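Local coordinates for glucose-6-phosphate 1-dehydrogenase (Mycobacterium avium, PDB 4LGV), which probably catalyses the NADP-dependent oxidation of glucose 6-phosphate to 6-phosphogluconolactone, the first step of the oxidative pentose phosphate pathway, at residues V34-T39 with P130-E135; R156-V161 with Q187-D192; I222-I227 with G473-Q478; A320-I325 with G332-L337. One frame throughout, in Å; residues are numbered along the deposited sequence.

Contact 1. Residues V34-T39 with P130-E135; sequences VIFGIT and PLYYLE
V34, I35 and F36 pair with Y132, Y133 and L134 as parallel strands. Four backbone bonds join them. V34 N gives to L131 O, and F36 N to Y133 O. Y133 N reaches V34 O at 2.7 Å, and E135 N reaches F36 O at 2.8 Å. On one face V34 lies beside the Y132 ring, CB 3.7 Å from Y132 CD1. F36 lies next to it, and Y132 CD1 is at the edge of the F36 ring, 4.0 Å from F36 CE1. L134 CD2 touches F36 CD1 at 3.6 Å. The other face carries I35, Y133 and the end of E135. With chi1 at -59°, I35 CG2 stands opposite the backbone N, and there it meets E135 OE2 at 3.2 Å. It also rests on Y133 CD2.

The polar ends are held from further out. Y132 OH bonds to L153 O, Y133 OH to E162 and Y416, and E135 OE1 to T47. Helix 141-150 covers the F36 and L134 face, and helix 41-56 lies against Y133 and E135. G37 has a positive phi (101°), and its CA packs against E135 O, 3.5 Å away. This suits the glycine-rich turn between the first strand and first helix of a Rossmann-type domain. The contact is therefore a buried, largely apolar core in which both tyrosine hydroxyls and E135 OE1 have partners, beside a turn consistent with dinucleotide binding.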
# COMPACT_ATOMS: atom_id res chain seq x y z
N VAL A 34 -35.70 -20.78 32.83
CA VAL A 34 -36.43 -20.18 33.92
C VAL A 34 -36.61 -18.69 33.64
O VAL A 34 -35.61 -17.95 33.56
CB VAL A 34 -35.66 -20.36 35.25
CG1 VAL A 34 -36.43 -19.75 36.36
CG2 VAL A 34 -35.40 -21.84 35.52
N ILE A 35 -37.87 -18.24 33.55
CA ILE A 35 -38.14 -16.86 33.15
C ILE A 35 -38.73 -16.07 34.28
O ILE A 35 -39.88 -16.31 34.65
CB ILE A 35 -39.16 -16.79 31.97
CG1 ILE A 35 -38.62 -17.54 30.78
CG2 ILE A 35 -39.43 -15.35 31.56
CD1 ILE A 35 -39.59 -17.75 29.64
N PHE A 36 -37.97 -15.12 34.81
CA PHE A 36 -38.50 -14.20 35.79
C PHE A 36 -39.16 -13.05 35.07
O PHE A 36 -38.53 -12.42 34.20
CB PHE A 36 -37.41 -13.66 36.71
CG PHE A 36 -36.89 -14.67 37.71
CD1 PHE A 36 -36.09 -15.72 37.31
CD2 PHE A 36 -37.21 -14.57 39.07
CE1 PHE A 36 -35.61 -16.66 38.23
CE2 PHE A 36 -36.73 -15.49 40.00
CZ PHE A 36 -35.93 -16.54 39.58
N GLY A 37 -40.42 -12.79 35.41
CA GLY A 37 -41.19 -11.68 34.82
C GLY A 37 -42.16 -12.13 33.73
O GLY A 37 -42.51 -11.37 32.86
N ILE A 38 -42.62 -13.37 33.82
CA ILE A 38 -43.40 -14.02 32.76
C ILE A 38 -44.79 -13.41 32.57
O ILE A 38 -45.42 -13.61 31.53
CB ILE A 38 -43.49 -15.54 33.03
CG1 ILE A 38 -43.97 -16.30 31.82
CG2 ILE A 38 -44.43 -15.82 34.19
CD1 ILE A 38 -43.00 -16.33 30.69
N THR A 39 -45.26 -12.62 33.53
CA THR A 39 -46.54 -11.90 33.39
C THR A 39 -46.39 -10.44 33.01
O THR A 39 -47.40 -9.73 32.90
CB THR A 39 -47.34 -11.93 34.70
OG1 THR A 39 -46.62 -11.26 35.73
CG2 THR A 39 -47.62 -13.34 35.10
N PRO A 130 -29.45 -24.58 34.13
CA PRO A 130 -30.47 -23.58 33.83
C PRO A 130 -29.99 -22.32 33.15
O PRO A 130 -28.91 -21.78 33.50
CB PRO A 130 -31.06 -23.24 35.21
CG PRO A 130 -30.01 -23.60 36.19
CD PRO A 130 -29.08 -24.59 35.55
N LEU A 131 -30.80 -21.82 32.22
CA LEU A 131 -30.74 -20.41 31.80
C LEU A 131 -31.79 -19.65 32.57
O LEU A 131 -32.96 -19.92 32.41
CB LEU A 131 -31.01 -20.25 30.30
CG LEU A 131 -31.12 -18.81 29.83
CD1 LEU A 131 -29.82 -18.04 30.10
CD2 LEU A 131 -31.40 -18.68 28.33
N TYR A 132 -31.39 -18.65 33.34
CA TYR A 132 -32.33 -17.74 34.01
C TYR A 132 -32.47 -16.48 33.20
O TYR A 132 -31.50 -15.78 32.99
CB TYR A 132 -31.83 -17.34 35.40
CG TYR A 132 -31.62 -18.52 36.34
CD1 TYR A 132 -32.70 -19.09 36.98
CD2 TYR A 132 -30.37 -19.04 36.56
CE1 TYR A 132 -32.55 -20.18 37.81
CE2 TYR A 132 -30.18 -20.11 37.43
CZ TYR A 132 -31.28 -20.69 38.04
OH TYR A 132 -31.12 -21.75 38.88
N TYR A 133 -33.67 -16.21 32.71
CA TYR A 133 -33.93 -15.05 31.86
C TYR A 133 -34.75 -14.03 32.63
O TYR A 133 -35.89 -14.31 33.02
CB TYR A 133 -34.66 -15.50 30.58
CG TYR A 133 -35.08 -14.38 29.69
CD1 TYR A 133 -34.23 -13.33 29.43
CD2 TYR A 133 -36.32 -14.38 29.09
CE1 TYR A 133 -34.60 -12.29 28.60
CE2 TYR A 133 -36.70 -13.35 28.27
CZ TYR A 133 -35.82 -12.31 28.01
OH TYR A 133 -36.18 -11.25 27.19
N LEU A 134 -34.16 -12.87 32.88
CA LEU A 134 -34.78 -11.89 33.76
C LEU A 134 -35.42 -10.77 32.97
O LEU A 134 -34.74 -9.83 32.61
CB LEU A 134 -33.77 -11.33 34.75
CG LEU A 134 -32.85 -12.35 35.44
CD1 LEU A 134 -32.04 -11.65 36.53
CD2 LEU A 134 -33.56 -13.52 36.04
N GLU A 135 -36.72 -10.86 32.74
CA GLU A 135 -37.44 -9.77 32.11
C GLU A 135 -38.19 -9.04 33.21
O GLU A 135 -39.40 -9.03 33.28
CB GLU A 135 -38.38 -10.19 30.97
CG GLU A 135 -38.91 -11.61 31.03
CD GLU A 135 -39.74 -11.93 29.82
OE1 GLU A 135 -39.63 -11.20 28.79
OE2 GLU A 135 -40.53 -12.88 29.90

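Contact 2. Residues R156-V161 with Q187-D192; sequences RARVAV and QILRVD
The backbones of V159 to V161 and Q187 to V191 are bonded in parallel register. V159 N gives to Q187 O at 2.8 Å and L189 N to V159 O at 2.9 Å. V161 N then gives to L189 O, and V191 N to V161 O. A160 CA adds a CH contact to L189 O at 3.2 Å.

One side chain extends the pairing. Q187 NE2 gives to A157 O at 2.8 Å, with a fairly straight N-H angle of 161°. The acceptor lies close to the plane of the amide, while the donor is tilted 33° from the plane of the A157 carbonyl. Q187 CG lies opposite the carbonyl carbon (chi1 -63°), 3.4 Å from A157 O, and the extended chain beyond it brings NE2 to the same oxygen. Q187 OE1 is taken up by D184 N, so both ends of the amide are used.

Apolar contacts are lighter. A160 CB meets V191 CG2 at 3.8 Å and also nears L189 CB. V161 CG2 approaches R190 CA. The R158 chain passes across L189, CD to CD1 at 4.2 Å, on its way to H28 O.

The polar ends of R190 and D192 are bound by residues outside the two strands. R190 has I188 CG2 over one face of its guanidinium and bonds to E185, N176 and A432. D192 bonds to K163 and N254. The two strands belong to a beta-alpha-beta unit with helix 169-180, which packs on I188. Strand 130-134 flanks 158-162 on its other side, while 188-191 is the outermost strand here within the chain.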
# COMPACT_ATOMS: atom_id res chain seq x y z
N ARG A 156 -23.32 -24.03 36.88
CA ARG A 156 -23.73 -24.45 35.55
C ARG A 156 -24.87 -23.65 34.98
O ARG A 156 -25.53 -24.08 34.03
CB ARG A 156 -24.11 -25.95 35.49
CG ARG A 156 -22.90 -26.87 35.35
CD ARG A 156 -23.32 -28.30 35.58
NE ARG A 156 -24.19 -28.33 36.73
CZ ARG A 156 -25.05 -29.30 37.00
NH1 ARG A 156 -25.16 -30.36 36.19
NH2 ARG A 156 -25.79 -29.19 38.08
N ALA A 157 -25.11 -22.49 35.57
CA ALA A 157 -26.16 -21.63 35.09
C ALA A 157 -25.59 -20.52 34.22
O ALA A 157 -24.41 -20.23 34.26
CB ALA A 157 -26.95 -21.03 36.24
N ARG A 158 -26.47 -19.92 33.43
CA ARG A 158 -26.24 -18.61 32.86
C ARG A 158 -27.41 -17.72 33.24
O ARG A 158 -28.50 -18.22 33.52
CB ARG A 158 -26.10 -18.68 31.35
CG ARG A 158 -24.89 -19.50 30.90
CD ARG A 158 -24.68 -19.40 29.39
NE ARG A 158 -23.68 -20.36 28.97
CZ ARG A 158 -23.94 -21.58 28.51
NH1 ARG A 158 -25.19 -22.04 28.38
NH2 ARG A 158 -22.91 -22.35 28.16
N VAL A 159 -27.20 -16.41 33.20
CA VAL A 159 -28.22 -15.44 33.52
C VAL A 159 -28.27 -14.41 32.39
O VAL A 159 -27.26 -13.75 32.08
CB VAL A 159 -27.89 -14.72 34.82
CG1 VAL A 159 -28.94 -13.68 35.17
CG2 VAL A 159 -27.78 -15.73 35.93
N ALA A 160 -29.45 -14.29 31.79
CA ALA A 160 -29.66 -13.32 30.74
C ALA A 160 -30.49 -12.18 31.31
O ALA A 160 -31.61 -12.40 31.80
CB ALA A 160 -30.36 -13.96 29.59
N VAL A 161 -29.96 -10.97 31.24
CA VAL A 161 -30.63 -9.80 31.78
C VAL A 161 -31.16 -8.89 30.70
O VAL A 161 -30.41 -8.49 29.78
CB VAL A 161 -29.73 -8.96 32.76
CG1 VAL A 161 -29.50 -9.75 34.00
CG2 VAL A 161 -28.40 -8.61 32.16
N GLN A 187 -21.07 -16.21 32.26
CA GLN A 187 -22.42 -16.63 32.65
C GLN A 187 -23.39 -15.46 32.48
O GLN A 187 -24.60 -15.63 32.71
CB GLN A 187 -22.44 -17.08 34.11
CG GLN A 187 -21.58 -18.30 34.42
CD GLN A 187 -21.65 -18.65 35.91
OE1 GLN A 187 -20.91 -18.08 36.72
NE2 GLN A 187 -22.53 -19.56 36.28
N ILE A 188 -22.86 -14.27 32.16
CA ILE A 188 -23.69 -13.10 32.05
C ILE A 188 -23.99 -12.77 30.58
O ILE A 188 -23.08 -12.50 29.81
CB ILE A 188 -23.03 -11.89 32.70
CG1 ILE A 188 -22.76 -12.18 34.16
CG2 ILE A 188 -23.94 -10.67 32.63
CD1 ILE A 188 -21.83 -11.18 34.80
N LEU A 189 -25.28 -12.70 30.24
CA LEU A 189 -25.73 -12.38 28.90
C LEU A 189 -26.62 -11.14 28.93
O LEU A 189 -27.76 -11.15 29.43
CB LEU A 189 -26.52 -13.55 28.33
CG LEU A 189 -25.82 -14.92 28.37
CD1 LEU A 189 -26.73 -16.05 27.92
CD2 LEU A 189 -24.64 -14.89 27.50
N ARG A 190 -26.08 -10.04 28.42
CA ARG A 190 -26.80 -8.78 28.48
C ARG A 190 -27.63 -8.63 27.21
O ARG A 190 -27.07 -8.41 26.15
CB ARG A 190 -25.82 -7.63 28.65
CG ARG A 190 -24.92 -7.84 29.85
CD ARG A 190 -23.92 -6.71 30.01
NE ARG A 190 -23.08 -6.92 31.18
CZ ARG A 190 -22.02 -7.73 31.22
NH1 ARG A 190 -21.60 -8.41 30.15
NH2 ARG A 190 -21.36 -7.84 32.34
N VAL A 191 -28.95 -8.79 27.33
CA VAL A 191 -29.84 -8.88 26.19
C VAL A 191 -30.26 -7.49 25.69
O VAL A 191 -30.87 -6.69 26.44
CB VAL A 191 -31.11 -9.65 26.57
CG1 VAL A 191 -32.02 -9.82 25.37
CG2 VAL A 191 -30.78 -11.04 27.16
N ASP A 192 -29.90 -7.20 24.45
CA ASP A 192 -30.29 -5.95 23.81
C ASP A 192 -30.86 -6.32 22.46
O ASP A 192 -30.13 -6.78 21.59
CB ASP A 192 -29.08 -5.02 23.66
CG ASP A 192 -29.43 -3.65 23.04
OD1 ASP A 192 -30.44 -3.53 22.32
OD2 ASP A 192 -28.70 -2.68 23.31

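Contact 3. Residues I222-I227 with G473-Q478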
# COMPACT_ATOMS: atom_id res chain seq x y z
N ILE A 222 -10.24 5.17 2.67
CA ILE A 222 -11.51 5.67 3.21
C ILE A 222 -11.27 7.04 3.81
O ILE A 222 -10.35 7.19 4.63
CB ILE A 222 -12.05 4.77 4.33
CG1 ILE A 222 -12.35 3.35 3.87
CG2 ILE A 222 -13.27 5.37 4.97
CD1 ILE A 222 -13.21 3.26 2.65
N SER A 223 -12.07 8.02 3.41
CA SER A 223 -11.92 9.39 3.96
C SER A 223 -12.86 9.71 5.09
O SER A 223 -12.52 10.48 5.96
CB SER A 223 -12.10 10.49 2.92
OG SER A 223 -13.43 10.47 2.47
N GLU A 224 -13.99 9.05 5.14
CA GLU A 224 -15.03 9.41 6.06
C GLU A 224 -16.05 8.29 6.18
O GLU A 224 -16.33 7.61 5.20
CB GLU A 224 -15.71 10.68 5.52
CG GLU A 224 -16.75 11.30 6.40
CD GLU A 224 -17.00 12.77 6.01
OE1 GLU A 224 -18.15 13.29 6.18
OE2 GLU A 224 -16.05 13.38 5.50
N ILE A 225 -16.69 8.20 7.35
CA ILE A 225 -17.74 7.22 7.59
C ILE A 225 -18.99 7.89 8.14
O ILE A 225 -18.89 8.72 9.03
CB ILE A 225 -17.25 6.16 8.59
CG1 ILE A 225 -16.03 5.42 8.02
CG2 ILE A 225 -18.35 5.16 8.85
CD1 ILE A 225 -15.39 4.41 8.90
N HIS A 226 -20.17 7.52 7.60
CA HIS A 226 -21.46 8.00 8.13
C HIS A 226 -22.31 6.80 8.54
O HIS A 226 -22.49 5.87 7.75
CB HIS A 226 -22.28 8.75 7.12
CG HIS A 226 -21.73 10.08 6.74
ND1 HIS A 226 -22.36 10.90 5.83
CD2 HIS A 226 -20.58 10.70 7.08
CE1 HIS A 226 -21.65 12.00 5.67
NE2 HIS A 226 -20.55 11.90 6.41
N ILE A 227 -22.77 6.82 9.77
CA ILE A 227 -23.66 5.79 10.27
C ILE A 227 -25.04 6.38 10.51
O ILE A 227 -25.18 7.38 11.21
CB ILE A 227 -23.11 5.21 11.57
CG1 ILE A 227 -21.83 4.44 11.25
CG2 ILE A 227 -24.15 4.32 12.20
CD1 ILE A 227 -21.12 3.86 12.47
N GLY A 473 -17.87 21.16 6.70
CA GLY A 473 -16.63 21.05 5.89
C GLY A 473 -16.33 19.63 5.37
O GLY A 473 -15.24 19.37 4.85
N ARG A 474 -17.29 18.73 5.45
CA ARG A 474 -17.08 17.29 5.10
C ARG A 474 -18.08 16.83 4.05
O ARG A 474 -18.51 17.64 3.24
CB ARG A 474 -17.21 16.47 6.39
CG ARG A 474 -16.12 16.81 7.38
CD ARG A 474 -14.83 16.29 6.65
NE ARG A 474 -13.54 16.40 7.33
CZ ARG A 474 -12.42 15.76 6.97
NH1 ARG A 474 -12.36 14.87 5.96
NH2 ARG A 474 -11.33 15.98 7.69
N HIS A 475 -18.41 15.55 4.02
CA HIS A 475 -19.39 15.03 3.05
C HIS A 475 -20.79 15.23 3.56
O HIS A 475 -21.06 14.95 4.72
CB HIS A 475 -19.16 13.56 2.80
CG HIS A 475 -17.93 13.30 2.01
ND1 HIS A 475 -17.90 13.41 0.63
CD2 HIS A 475 -16.66 13.00 2.39
CE1 HIS A 475 -16.68 13.15 0.21
NE2 HIS A 475 -15.91 12.90 1.26
N ALA A 476 -21.66 15.73 2.70
CA ALA A 476 -23.07 15.86 3.04
C ALA A 476 -23.69 14.52 3.41
O ALA A 476 -23.31 13.48 2.88
CB ALA A 476 -23.82 16.50 1.89
N TRP A 477 -24.63 14.53 4.34
CA TRP A 477 -25.45 13.36 4.59
C TRP A 477 -26.13 12.97 3.27
O TRP A 477 -26.75 13.81 2.64
CB TRP A 477 -26.52 13.65 5.61
CG TRP A 477 -26.02 13.93 7.02
CD1 TRP A 477 -26.01 15.13 7.63
CD2 TRP A 477 -25.54 12.99 7.97
NE1 TRP A 477 -25.52 15.01 8.90
CE2 TRP A 477 -25.21 13.71 9.13
CE3 TRP A 477 -25.30 11.63 7.95
CZ2 TRP A 477 -24.70 13.11 10.26
CZ3 TRP A 477 -24.80 11.05 9.08
CH2 TRP A 477 -24.54 11.79 10.23
N GLN A 478 -25.99 11.71 2.87
CA GLN A 478 -26.56 11.22 1.62
C GLN A 478 -27.91 10.56 1.90
O GLN A 478 -28.21 10.16 3.04
CB GLN A 478 -25.66 10.15 0.99
CG GLN A 478 -24.22 10.53 0.77
CD GLN A 478 -24.04 11.56 -0.32
OE1 GLN A 478 -24.46 11.34 -1.43
NE2 GLN A 478 -23.46 12.72 0.01
O HOH W 1 -13.84 11.47 -0.23
O HOH W 2 -24.75 9.77 4.45
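E224 OE1 is gripped by two donors, H475 N from the loop and H226 NE2 from its own strand. H475 N comes in on the syn side of the carboxylate at 3.1 Å. H226 NE2 arrives on the anti side at 2.8 Å, with the oxygen near the plane of the imidazole. Two such donors would be expected to stabilise the charged form of E224. The glutamate points across the gap because CG is turned opposite the backbone N (chi1 -175°) and the chain stays extended.

E224 OE2 meets the edge of the H475 ring at CD2, 3.2 Å away, with the carboxylate and ring planes 65° apart. The guanidinium of R474 is near but forms no salt bridge, since R474 NH1 is 4.0 Å from E224 OE2. The aliphatic part of R474 covers the same carboxylate.

H226 is also edged by the loop. Its CE1 lies 3.2 Å from H475 O, near the ring plane. W477 meets H226 obliquely, the ring planes at 50°, with W477 CE3 3.7 Å from H226 ND1. Two waters complete the join. One bridges S223 OG and H475 NE2, and the other bridges H226 ND1 and Q478 N.

F353 stacks on H475 and meets H226 edge-to-face. S223 and E224 both face F353, a classic beta bulge in strand 222-230. The C-terminal loop thus lies on one face of the large mixed sheet of the C-terminal domain.

Contact 4. Residues A320-I325 with G332-L337; sequences ALRTEI and GVPIFL
R322 and F336 face each other as a non-hydrogen-bonded pair in a beta hairpin of strands 318-323 and 335-340. L321 with L337 and T323 with I335 form the hydrogen-bonded pairs on either side of it. Each of these is closed by two N-H to O bonds, of which T323 N to I335 O is the straightest (170°).

R322 runs out alongside the F336 ring. R322 CB starts 3.8 Å from F336 CE1, and CG keeps to the same ring atom. CD is closest, at 3.7 Å from F336 CE1. R322 NE lies about equally near F336 CZ and P334 CB. The guanidinium is turned 57° to the ring, with F336 CZ over one of its faces. At the tip NH1 stays near F336 CZ, and NH2 rests 3.8 Å from P334 CG. CG is anti to the backbone N (chi1 179°) and the chain is extended to NE, which carries it alongside F336 as far as P334. P334 and F336 also touch R474 and E224.

The opposite face is buried and mostly apolar. L321 lies beside L337, CD1 3.9 Å from L337 CB. T323 CG2 meets I335 CB. I325 CD1 touches I335 CD1 at 3.7 Å. Helix 246-264 packs against L321, L337 and I325. At the loop end a water gives to E324 OE1 at 2.6 Å and accepts from G332 N at 3.0 Å.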
# COMPACT_ATOMS: atom_id res chain seq x y z
N ALA A 320 -27.21 13.34 16.56
CA ALA A 320 -26.20 13.29 15.55
C ALA A 320 -24.90 13.70 16.22
O ALA A 320 -24.89 14.62 17.04
CB ALA A 320 -26.51 14.22 14.42
N LEU A 321 -23.81 12.99 15.91
CA LEU A 321 -22.55 13.19 16.61
C LEU A 321 -21.33 12.87 15.75
O LEU A 321 -21.44 12.25 14.70
CB LEU A 321 -22.52 12.38 17.88
CG LEU A 321 -22.54 10.85 17.74
CD1 LEU A 321 -21.14 10.25 17.49
CD2 LEU A 321 -23.15 10.22 18.98
N ARG A 322 -20.19 13.34 16.20
CA ARG A 322 -18.94 13.09 15.54
C ARG A 322 -18.03 12.34 16.50
O ARG A 322 -17.89 12.74 17.63
CB ARG A 322 -18.25 14.40 15.11
CG ARG A 322 -16.89 14.21 14.43
CD ARG A 322 -16.34 15.57 13.99
NE ARG A 322 -15.09 15.45 13.24
CZ ARG A 322 -14.60 16.36 12.37
NH1 ARG A 322 -15.24 17.49 12.09
NH2 ARG A 322 -13.44 16.14 11.77
N THR A 323 -17.37 11.32 16.00
CA THR A 323 -16.36 10.60 16.76
C THR A 323 -15.22 10.16 15.83
O THR A 323 -15.10 10.62 14.68
CB THR A 323 -17.00 9.39 17.48
OG1 THR A 323 -16.03 8.75 18.28
CG2 THR A 323 -17.54 8.40 16.48
N GLU A 324 -14.33 9.34 16.35
CA GLU A 324 -13.16 8.92 15.61
C GLU A 324 -12.55 7.69 16.28
O GLU A 324 -12.80 7.42 17.46
CB GLU A 324 -12.10 10.04 15.52
CG GLU A 324 -11.51 10.40 16.85
CD GLU A 324 -10.37 11.42 16.85
OE1 GLU A 324 -9.35 11.25 16.15
OE2 GLU A 324 -10.51 12.36 17.62
N ILE A 325 -11.72 6.99 15.53
CA ILE A 325 -10.94 5.84 16.05
C ILE A 325 -9.46 6.14 15.76
O ILE A 325 -9.03 6.14 14.61
CB ILE A 325 -11.36 4.55 15.37
CG1 ILE A 325 -12.83 4.27 15.65
CG2 ILE A 325 -10.54 3.38 15.85
CD1 ILE A 325 -13.40 3.18 14.77
N GLY A 332 -7.63 9.98 11.77
CA GLY A 332 -7.96 11.10 10.88
C GLY A 332 -9.25 10.91 10.06
O GLY A 332 -9.62 11.83 9.29
N VAL A 333 -9.92 9.76 10.19
CA VAL A 333 -11.13 9.51 9.44
C VAL A 333 -12.29 9.94 10.33
O VAL A 333 -12.57 9.28 11.30
CB VAL A 333 -11.26 8.03 9.07
CG1 VAL A 333 -12.62 7.72 8.48
CG2 VAL A 333 -10.17 7.62 8.10
N PRO A 334 -12.98 11.05 10.01
CA PRO A 334 -14.11 11.40 10.80
C PRO A 334 -15.25 10.40 10.66
O PRO A 334 -15.55 9.96 9.55
CB PRO A 334 -14.55 12.78 10.22
CG PRO A 334 -13.45 13.21 9.28
CD PRO A 334 -12.82 11.93 8.85
N ILE A 335 -15.88 10.09 11.79
CA ILE A 335 -17.00 9.20 11.83
C ILE A 335 -18.22 9.97 12.34
O ILE A 335 -18.23 10.47 13.45
CB ILE A 335 -16.66 8.02 12.75
CG1 ILE A 335 -15.40 7.32 12.24
CG2 ILE A 335 -17.83 7.06 12.84
CD1 ILE A 335 -14.83 6.25 13.16
N PHE A 336 -19.24 10.09 11.50
CA PHE A 336 -20.46 10.77 11.86
C PHE A 336 -21.57 9.75 12.04
O PHE A 336 -21.72 8.81 11.26
CB PHE A 336 -20.86 11.81 10.78
CG PHE A 336 -19.89 12.96 10.65
CD1 PHE A 336 -19.95 14.01 11.54
CD2 PHE A 336 -18.96 12.99 9.68
CE1 PHE A 336 -19.06 15.08 11.46
CE2 PHE A 336 -18.08 14.04 9.56
CZ PHE A 336 -18.13 15.10 10.45
N LEU A 337 -22.37 9.98 13.06
CA LEU A 337 -23.44 9.09 13.41
C LEU A 337 -24.73 9.87 13.65
O LEU A 337 -24.69 10.92 14.27
CB LEU A 337 -23.01 8.36 14.64
CG LEU A 337 -23.94 7.31 15.16
CD1 LEU A 337 -23.09 6.29 15.92
CD2 LEU A 337 -25.01 7.94 16.04
O HOH W 3 -7.44 10.02 14.81
O HOH W 4 -11.17 7.83 12.98

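Overall arrangement
Contacts 1 and 2 build the parallel sheet of the N-terminal domain. Strands 130-134 and 158-162 are neighbours there, and Y132 O and L134 N bond to A160 between them. Contacts 3 and 4 lie across the chain's centre, with contacts 1 and 3 centred about 43 Å apart. They share the mixed sheet, where F336 bonds to I225 and I227, and contact 4 is nested in the chain loop that contact 3 closes. Contacts 1, 2 and 4 are buried and rest on regular strand bonding. Contact 3 is only partly buried and has one direct bond, made by a carboxylate, with histidines, a tryptophan and waters around it.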